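Local atomic coordinates of enoyl-CoA hydratase (Bacillus halodurans, PDB entry 3LKE), a protein that probably hydrates the double bond of enoyl-CoA thioesters, as crotonase-like enzymes do. Residues L15-D20 with H50-Q55; V103-I108 with R125-R130; A42-T47 with T99-T104. One frame throughout, in Å; residues are numbered along the deposited sequence.

Contact 1 of 3, residues L15-D20 with H50-Q55; sequences LYITLD and HSIILQ
The Tyr16 ring and the Gln55 amide are the flat groups of this contact: the Tyr16 ring lies beside Ile53, and the Gln55 amide reaches Thr18. Ile53 CB reaches Tyr16 CD2 obliquely at 3.7 Å, and Gln55 NE2 also stands obliquely to the ring, 3.9 Å from the same CD2. At the amide edge, Gln55 NE2 donates to Thr18 OG1 over 3.1 Å, in a straight bond (169° at the hydrogen) with the oxygen almost in the amide plane. The setting is a beta-alpha-beta crossover, in which strand 14-19 runs through helix 30-45 into strand 51-56. The two strands lie side by side and parallel, their segment axes 4.7 Å apart and inclined by 18°. Five backbone bonds join them in the parallel pattern, with Leu15, Ile17 and Leu19 bonding to Ser51, Ile53 and Gln55.

Gln55 CG sits between its own backbone N and carbonyl carbon (chi1 60°), and the chain then runs extended, which carries the amide across to Thr18. A leucine in place of Gln55 would probably leave Thr18 OG1 without this amide donor and strip the Tyr16 ring of its polar neighbour. Leu201 of helix 190-205 touches Tyr16 on the same face.

Leu15, Ile17, Ile52 and Leu54 point to the other face, where Leu36, Ala39 and Ile40 of helix 30-45 pack on Ile17. Within this apolar layer the Ile17 and Ile52 side chains cross, their closest atoms being Ile17 CD1 and Ile52 CG2 at 3.8 Å, whereas Ile17 and Leu54 run alongside each other. Between the strands, Ile17 N meets Ile53 O at 2.7 Å.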
# COMPACT_ATOMS: atom_id res chain seq x y z
N LEU A 15 -3.64 0.43 30.35
CA LEU A 15 -2.98 1.66 30.78
C LEU A 15 -3.56 2.86 30.05
O LEU A 15 -3.57 2.90 28.81
CB LEU A 15 -1.47 1.58 30.52
CG LEU A 15 -0.47 2.50 31.22
CD1 LEU A 15 0.44 3.24 30.24
CD2 LEU A 15 -1.12 3.49 32.20
N TYR A 16 -4.02 3.84 30.82
CA TYR A 16 -4.55 5.08 30.28
C TYR A 16 -3.53 6.20 30.43
O TYR A 16 -3.11 6.51 31.55
CB TYR A 16 -5.86 5.47 30.98
CG TYR A 16 -7.00 4.51 30.69
CD1 TYR A 16 -7.13 3.32 31.39
CD2 TYR A 16 -7.92 4.79 29.69
CE1 TYR A 16 -8.16 2.44 31.13
CE2 TYR A 16 -8.96 3.92 29.42
CZ TYR A 16 -9.07 2.74 30.15
OH TYR A 16 -10.09 1.86 29.87
N ILE A 17 -3.12 6.77 29.30
CA ILE A 17 -2.15 7.86 29.28
C ILE A 17 -2.91 9.12 28.91
O ILE A 17 -3.48 9.21 27.82
CB ILE A 17 -1.00 7.61 28.26
CG1 ILE A 17 -0.22 6.35 28.64
CG2 ILE A 17 -0.07 8.81 28.19
CD1 ILE A 17 0.95 6.02 27.69
N THR A 18 -2.95 10.08 29.83
CA THR A 18 -3.78 11.28 29.66
C THR A 18 -2.96 12.55 29.56
O THR A 18 -2.16 12.86 30.46
CB THR A 18 -4.78 11.42 30.84
OG1 THR A 18 -5.55 10.22 30.95
CG2 THR A 18 -5.73 12.60 30.61
N LEU A 19 -3.13 13.28 28.47
CA LEU A 19 -2.45 14.54 28.28
C LEU A 19 -3.19 15.61 29.08
O LEU A 19 -4.40 15.75 28.97
CB LEU A 19 -2.42 14.94 26.81
CG LEU A 19 -1.90 13.89 25.82
CD1 LEU A 19 -1.94 14.45 24.42
CD2 LEU A 19 -0.49 13.46 26.20
N ASP A 20 -2.43 16.39 29.84
CA ASP A 20 -2.99 17.39 30.74
C ASP A 20 -2.05 18.59 30.81
O ASP A 20 -1.29 18.75 31.77
CB ASP A 20 -3.20 16.76 32.12
CG ASP A 20 -4.01 17.65 33.05
OD1 ASP A 20 -4.45 18.73 32.61
OD2 ASP A 20 -4.20 17.26 34.22
N HIS A 50 -2.88 -5.38 28.50
CA HIS A 50 -3.01 -5.79 27.11
C HIS A 50 -3.14 -4.60 26.17
O HIS A 50 -2.98 -4.73 24.95
CB HIS A 50 -4.21 -6.73 26.93
CG HIS A 50 -5.46 -6.24 27.61
ND1 HIS A 50 -6.17 -5.15 27.16
CD2 HIS A 50 -6.12 -6.71 28.69
CE1 HIS A 50 -7.22 -4.96 27.94
NE2 HIS A 50 -7.21 -5.89 28.88
N SER A 51 -3.43 -3.43 26.73
CA SER A 51 -3.71 -2.25 25.92
C SER A 51 -3.14 -0.98 26.55
O SER A 51 -2.90 -0.90 27.76
CB SER A 51 -5.22 -2.08 25.75
OG SER A 51 -5.82 -3.22 25.18
N ILE A 52 -2.93 0.01 25.69
CA ILE A 52 -2.54 1.35 26.10
C ILE A 52 -3.45 2.33 25.38
O ILE A 52 -3.55 2.30 24.16
CB ILE A 52 -1.08 1.65 25.75
CG1 ILE A 52 -0.14 0.74 26.54
CG2 ILE A 52 -0.75 3.10 26.04
CD1 ILE A 52 1.30 0.85 26.14
N ILE A 53 -4.12 3.17 26.15
CA ILE A 53 -5.06 4.15 25.61
C ILE A 53 -4.49 5.56 25.79
O ILE A 53 -4.14 5.94 26.91
CB ILE A 53 -6.41 4.09 26.38
CG1 ILE A 53 -7.02 2.69 26.28
CG2 ILE A 53 -7.38 5.14 25.84
CD1 ILE A 53 -7.41 2.30 24.86
N LEU A 54 -4.40 6.32 24.70
CA LEU A 54 -3.91 7.71 24.78
C LEU A 54 -5.09 8.65 24.62
O LEU A 54 -5.92 8.46 23.73
CB LEU A 54 -2.85 7.97 23.70
CG LEU A 54 -1.55 7.18 23.90
CD1 LEU A 54 -1.34 6.27 22.69
CD2 LEU A 54 -0.38 8.10 24.10
N GLN A 55 -5.20 9.63 25.51
CA GLN A 55 -6.37 10.50 25.53
C GLN A 55 -6.03 11.87 26.11
O GLN A 55 -4.93 12.08 26.60
CB GLN A 55 -7.49 9.86 26.35
CG GLN A 55 -7.11 9.60 27.81
CD GLN A 55 -8.19 8.82 28.55
OE1 GLN A 55 -9.16 8.34 27.96
NE2 GLN A 55 -8.03 8.69 29.86

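Contact 2 of 3, residues V103-I108 with R125-R130; sequences VTVALI and RRIALR
Ile127 meets two residues of strand 103-108 in two different ways. It runs side by side with Leu107, both pointing the same way, with Leu107 CD2 4.2 Å from Ile127 CB; against Val105 it lies at an oblique angle, the nearest atoms being Val105 CG1 and Ile127 CD1 at 4.1 Å. With CG1 beside the backbone N (chi1 -60°) and the chain then extended, the delta methyl of Ile127 is swung back toward the earlier residue, Val105. Leu107 and Val105 both also touch Ile53 of strand 51-56, so the apolar layer continues across the sheet.

On the opposite face Ile108 and Ala128 pack together, while Arg126 turns away beyond its base. Ile108 CB rests on Ala128 CB at 3.9 Å, with the two CA atoms 4.4 Å apart, the closest pairing in the register. Ala106 CB lies 4.2 Å from Arg126 CG, before the arginine leads off.

The strands are parallel neighbours of the main sheet of this crotonase fold, inclined by 15°, and five backbone bonds tie them: Arg125 N donates to Thr104 O, and the series ends with Leu129 N giving to Ile108 O. The Ile127 N bond to Ala106 O is 2.9 Å long and nearly straight (172°).

Of their side chains, Arg125 and Arg126 bring only the aliphatic parts near strand 103-108; their backbones take part in the pairing. Arg125 NE forms a salt bridge with Glu185, and Arg126 NH1 with Glu160 of the second subunit, while Arg126 NE bonds to Leu182 O. The chemistry thus implies a division of labour: the hydrocarbon parts pack the sheet, and the guanidinium groups find their partners away from strand 103-108, Arg125 on the adjacent strand 185-187 and Arg126 partly in the second subunit.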
# COMPACT_ATOMS: atom_id res chain seq x y z
N VAL A 103 -1.91 -3.47 22.57
CA VAL A 103 -2.82 -2.83 21.62
C VAL A 103 -2.86 -1.35 21.97
O VAL A 103 -3.12 -0.98 23.12
CB VAL A 103 -4.24 -3.41 21.66
CG1 VAL A 103 -5.14 -2.60 20.75
CG2 VAL A 103 -4.24 -4.89 21.27
N THR A 104 -2.62 -0.50 20.98
CA THR A 104 -2.55 0.94 21.22
C THR A 104 -3.72 1.67 20.55
O THR A 104 -4.01 1.46 19.38
CB THR A 104 -1.20 1.50 20.72
OG1 THR A 104 -1.03 1.15 19.34
CG2 THR A 104 -0.06 0.91 21.52
N VAL A 105 -4.40 2.51 21.33
CA VAL A 105 -5.56 3.23 20.82
C VAL A 105 -5.46 4.71 21.21
O VAL A 105 -5.19 5.02 22.37
CB VAL A 105 -6.86 2.66 21.43
CG1 VAL A 105 -8.08 3.38 20.88
CG2 VAL A 105 -6.94 1.16 21.16
N ALA A 106 -5.70 5.60 20.25
CA ALA A 106 -5.76 7.03 20.54
C ALA A 106 -7.19 7.52 20.46
O ALA A 106 -7.92 7.22 19.52
CB ALA A 106 -4.86 7.81 19.57
N LEU A 107 -7.62 8.26 21.48
CA LEU A 107 -8.98 8.80 21.48
C LEU A 107 -8.90 10.29 21.20
O LEU A 107 -8.43 11.04 22.06
CB LEU A 107 -9.65 8.54 22.85
CG LEU A 107 -9.59 7.09 23.32
CD1 LEU A 107 -10.26 6.92 24.69
CD2 LEU A 107 -10.27 6.20 22.28
N ILE A 108 -9.33 10.69 20.01
CA ILE A 108 -9.24 12.08 19.60
C ILE A 108 -10.55 12.79 19.89
O ILE A 108 -11.50 12.66 19.12
CB ILE A 108 -8.94 12.22 18.09
CG1 ILE A 108 -7.82 11.27 17.65
CG2 ILE A 108 -8.61 13.67 17.75
CD1 ILE A 108 -6.49 11.50 18.38
N ARG A 125 -5.21 1.82 16.48
CA ARG A 125 -6.52 2.31 16.11
C ARG A 125 -6.66 3.73 16.64
O ARG A 125 -6.17 4.04 17.71
CB ARG A 125 -7.63 1.40 16.67
CG ARG A 125 -9.02 1.69 16.12
CD ARG A 125 -10.01 0.56 16.47
NE ARG A 125 -11.26 0.66 15.72
CZ ARG A 125 -11.44 0.23 14.48
NH1 ARG A 125 -10.42 -0.30 13.80
NH2 ARG A 125 -12.63 0.35 13.90
N ARG A 126 -7.27 4.59 15.84
CA ARG A 126 -7.55 5.95 16.23
C ARG A 126 -9.04 6.15 16.14
O ARG A 126 -9.64 5.92 15.09
CB ARG A 126 -6.84 6.92 15.27
CG ARG A 126 -5.33 7.02 15.45
CD ARG A 126 -4.57 5.94 14.69
NE ARG A 126 -4.70 6.09 13.24
CZ ARG A 126 -4.21 5.24 12.34
NH1 ARG A 126 -3.53 4.17 12.72
NH2 ARG A 126 -4.39 5.47 11.05
N ILE A 127 -9.66 6.57 17.24
CA ILE A 127 -11.10 6.79 17.28
C ILE A 127 -11.34 8.25 17.65
O ILE A 127 -10.74 8.75 18.61
CB ILE A 127 -11.77 5.92 18.37
CG1 ILE A 127 -11.52 4.43 18.09
CG2 ILE A 127 -13.28 6.21 18.44
CD1 ILE A 127 -11.90 3.51 19.27
N ALA A 128 -12.18 8.94 16.89
CA ALA A 128 -12.42 10.36 17.13
C ALA A 128 -13.87 10.65 17.51
O ALA A 128 -14.79 9.96 17.05
CB ALA A 128 -12.04 11.17 15.90
N LEU A 129 -14.08 11.69 18.30
CA LEU A 129 -15.43 12.25 18.45
C LEU A 129 -15.78 12.97 17.14
O LEU A 129 -14.90 13.48 16.45
CB LEU A 129 -15.50 13.21 19.64
CG LEU A 129 -15.42 12.56 21.03
CD1 LEU A 129 -15.55 13.61 22.13
CD2 LEU A 129 -16.50 11.49 21.17
N ARG A 130 -17.07 12.99 16.80
CA ARG A 130 -17.54 13.69 15.60
C ARG A 130 -17.00 15.13 15.49
O ARG A 130 -16.72 15.61 14.39
CB ARG A 130 -19.07 13.71 15.58
CG ARG A 130 -19.69 14.52 14.44
CD ARG A 130 -19.73 13.73 13.15
NE ARG A 130 -20.31 12.40 13.36
CZ ARG A 130 -20.34 11.44 12.45
NH1 ARG A 130 -19.82 11.65 11.25
NH2 ARG A 130 -20.89 10.27 12.74

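Contact 3 of 3, residues A42-T47 with T99-T104; sequences AGNNET and TSPKVT
An ST turn shapes the entry to strand 103-108 here: Ser100 OG accepts from Lys102 N at 3.1 Å, and the end of helix 30-45 packs against it. The hydroxyl is also a donor, giving its proton to Asn44 OD1 over a short 2.6 Å. The donor stands 29° out of the Asn44 carbonyl plane, so the approach is tilted. Ser100 OG is anti to its own backbone N (chi1 177°), the setting that lets it hold both partners. The other arm of the Asn44 amide, ND2, is bonded to Glu96 O, which fixes the rotation of the group, and Pro101 CD lies 3.7 Å from Asn44 OD1.

Lys102 provides the second link. Its chain bends at chi2 (-62°) and then extends past the helix end, with CE 3.7 Å from Gly43 O, until NZ donates to Glu46 O at 2.8 Å. Ile49 O is a further acceptor, so backbone carbonyls hold the ammonium, and the Glu46 carboxylate, which bonds to Ser48, keeps its OE2 6.9 Å from Lys102 NZ.

Around the contact, Asn44, Ser100 and Lys102 all touch Ile52 of strand 51-56, while on helix 209-220 Ala213 meets Pro101 and Lys216 bonds to Ser100 O and Lys102 O.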
# COMPACT_ATOMS: atom_id res chain seq x y z
N ALA A 42 6.82 2.88 30.27
CA ALA A 42 6.32 2.19 31.44
C ALA A 42 5.18 1.23 31.07
O ALA A 42 5.10 0.12 31.59
CB ALA A 42 5.86 3.19 32.50
N GLY A 43 4.31 1.67 30.16
CA GLY A 43 3.23 0.83 29.68
C GLY A 43 3.74 -0.35 28.87
O GLY A 43 3.22 -1.46 29.01
N ASN A 44 4.74 -0.11 28.03
CA ASN A 44 5.34 -1.16 27.21
C ASN A 44 6.05 -2.21 28.05
O ASN A 44 6.16 -3.37 27.65
CB ASN A 44 6.33 -0.56 26.19
CG ASN A 44 5.62 0.15 25.06
OD1 ASN A 44 4.44 -0.06 24.84
ND2 ASN A 44 6.35 0.99 24.33
N ASN A 45 6.53 -1.81 29.22
CA ASN A 45 7.26 -2.72 30.09
C ASN A 45 6.38 -3.43 31.12
O ASN A 45 6.85 -4.32 31.83
CB ASN A 45 8.40 -1.99 30.81
CG ASN A 45 9.55 -1.65 29.88
OD1 ASN A 45 9.92 -2.43 29.00
ND2 ASN A 45 10.14 -0.47 30.07
N GLU A 46 5.11 -3.05 31.18
CA GLU A 46 4.17 -3.66 32.13
C GLU A 46 3.56 -4.94 31.57
O GLU A 46 2.77 -4.90 30.62
CB GLU A 46 3.07 -2.67 32.51
CG GLU A 46 1.91 -3.30 33.28
CD GLU A 46 2.33 -3.89 34.61
OE1 GLU A 46 3.11 -3.22 35.33
OE2 GLU A 46 1.89 -5.01 34.94
N THR A 47 3.91 -6.07 32.17
CA THR A 47 3.54 -7.37 31.61
C THR A 47 2.07 -7.75 31.72
O THR A 47 1.59 -8.58 30.96
CB THR A 47 4.41 -8.50 32.19
OG1 THR A 47 4.42 -8.40 33.62
CG2 THR A 47 5.83 -8.40 31.67
N THR A 99 6.26 0.55 18.27
CA THR A 99 6.82 -0.75 18.61
C THR A 99 6.22 -1.33 19.88
O THR A 99 6.71 -2.33 20.42
CB THR A 99 8.36 -0.71 18.77
OG1 THR A 99 8.72 0.26 19.76
CG2 THR A 99 9.05 -0.36 17.44
N SER A 100 5.16 -0.71 20.39
CA SER A 100 4.50 -1.26 21.58
C SER A 100 3.96 -2.66 21.30
O SER A 100 3.37 -2.90 20.25
CB SER A 100 3.35 -0.37 22.02
OG SER A 100 2.66 -0.96 23.12
N PRO A 101 4.17 -3.59 22.24
CA PRO A 101 3.58 -4.94 22.17
C PRO A 101 2.10 -4.97 22.58
O PRO A 101 1.40 -5.96 22.35
CB PRO A 101 4.41 -5.73 23.18
CG PRO A 101 4.80 -4.70 24.21
CD PRO A 101 5.04 -3.43 23.42
N LYS A 102 1.63 -3.87 23.17
CA LYS A 102 0.25 -3.77 23.62
C LYS A 102 -0.61 -3.20 22.51
O LYS A 102 -0.10 -2.53 21.61
CB LYS A 102 0.16 -2.82 24.83
CG LYS A 102 1.26 -3.02 25.85
CD LYS A 102 1.19 -4.42 26.42
CE LYS A 102 2.26 -4.64 27.49
NZ LYS A 102 2.09 -5.98 28.13
N VAL A 103 -1.91 -3.47 22.57
CA VAL A 103 -2.82 -2.83 21.62
C VAL A 103 -2.86 -1.35 21.97
O VAL A 103 -3.12 -0.98 23.12
CB VAL A 103 -4.24 -3.41 21.66
CG1 VAL A 103 -5.14 -2.60 20.75
CG2 VAL A 103 -4.24 -4.89 21.27
N THR A 104 -2.62 -0.50 20.98
CA THR A 104 -2.55 0.94 21.22
C THR A 104 -3.72 1.67 20.55
O THR A 104 -4.01 1.46 19.38
CB THR A 104 -1.20 1.50 20.72
OG1 THR A 104 -1.03 1.15 19.34
CG2 THR A 104 -0.06 0.91 21.52

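In the fold
All three contacts meet at the main sheet, in which strands 14-19, 51-56, 103-108 and 125-129 are successive parallel neighbours. Contact 1 pairs the first two and contact 2 the last two; their centres are 10 Å apart, and strands 51-56 and 103-108 join them, with Ile52 N 2.8 Å from Val103 O. Along the chain contact 1 closes before contact 2 opens. Contact 3 interleaves with contact 1, its centre about 11 Å away, using the end of the crossover helix 30-45; its segment 99-104 overlaps that of contact 2 at Val103 and Thr104, with centres about 17 Å apart. Together they fasten the crossover helix and four strands into one core of the crotonase-like fold.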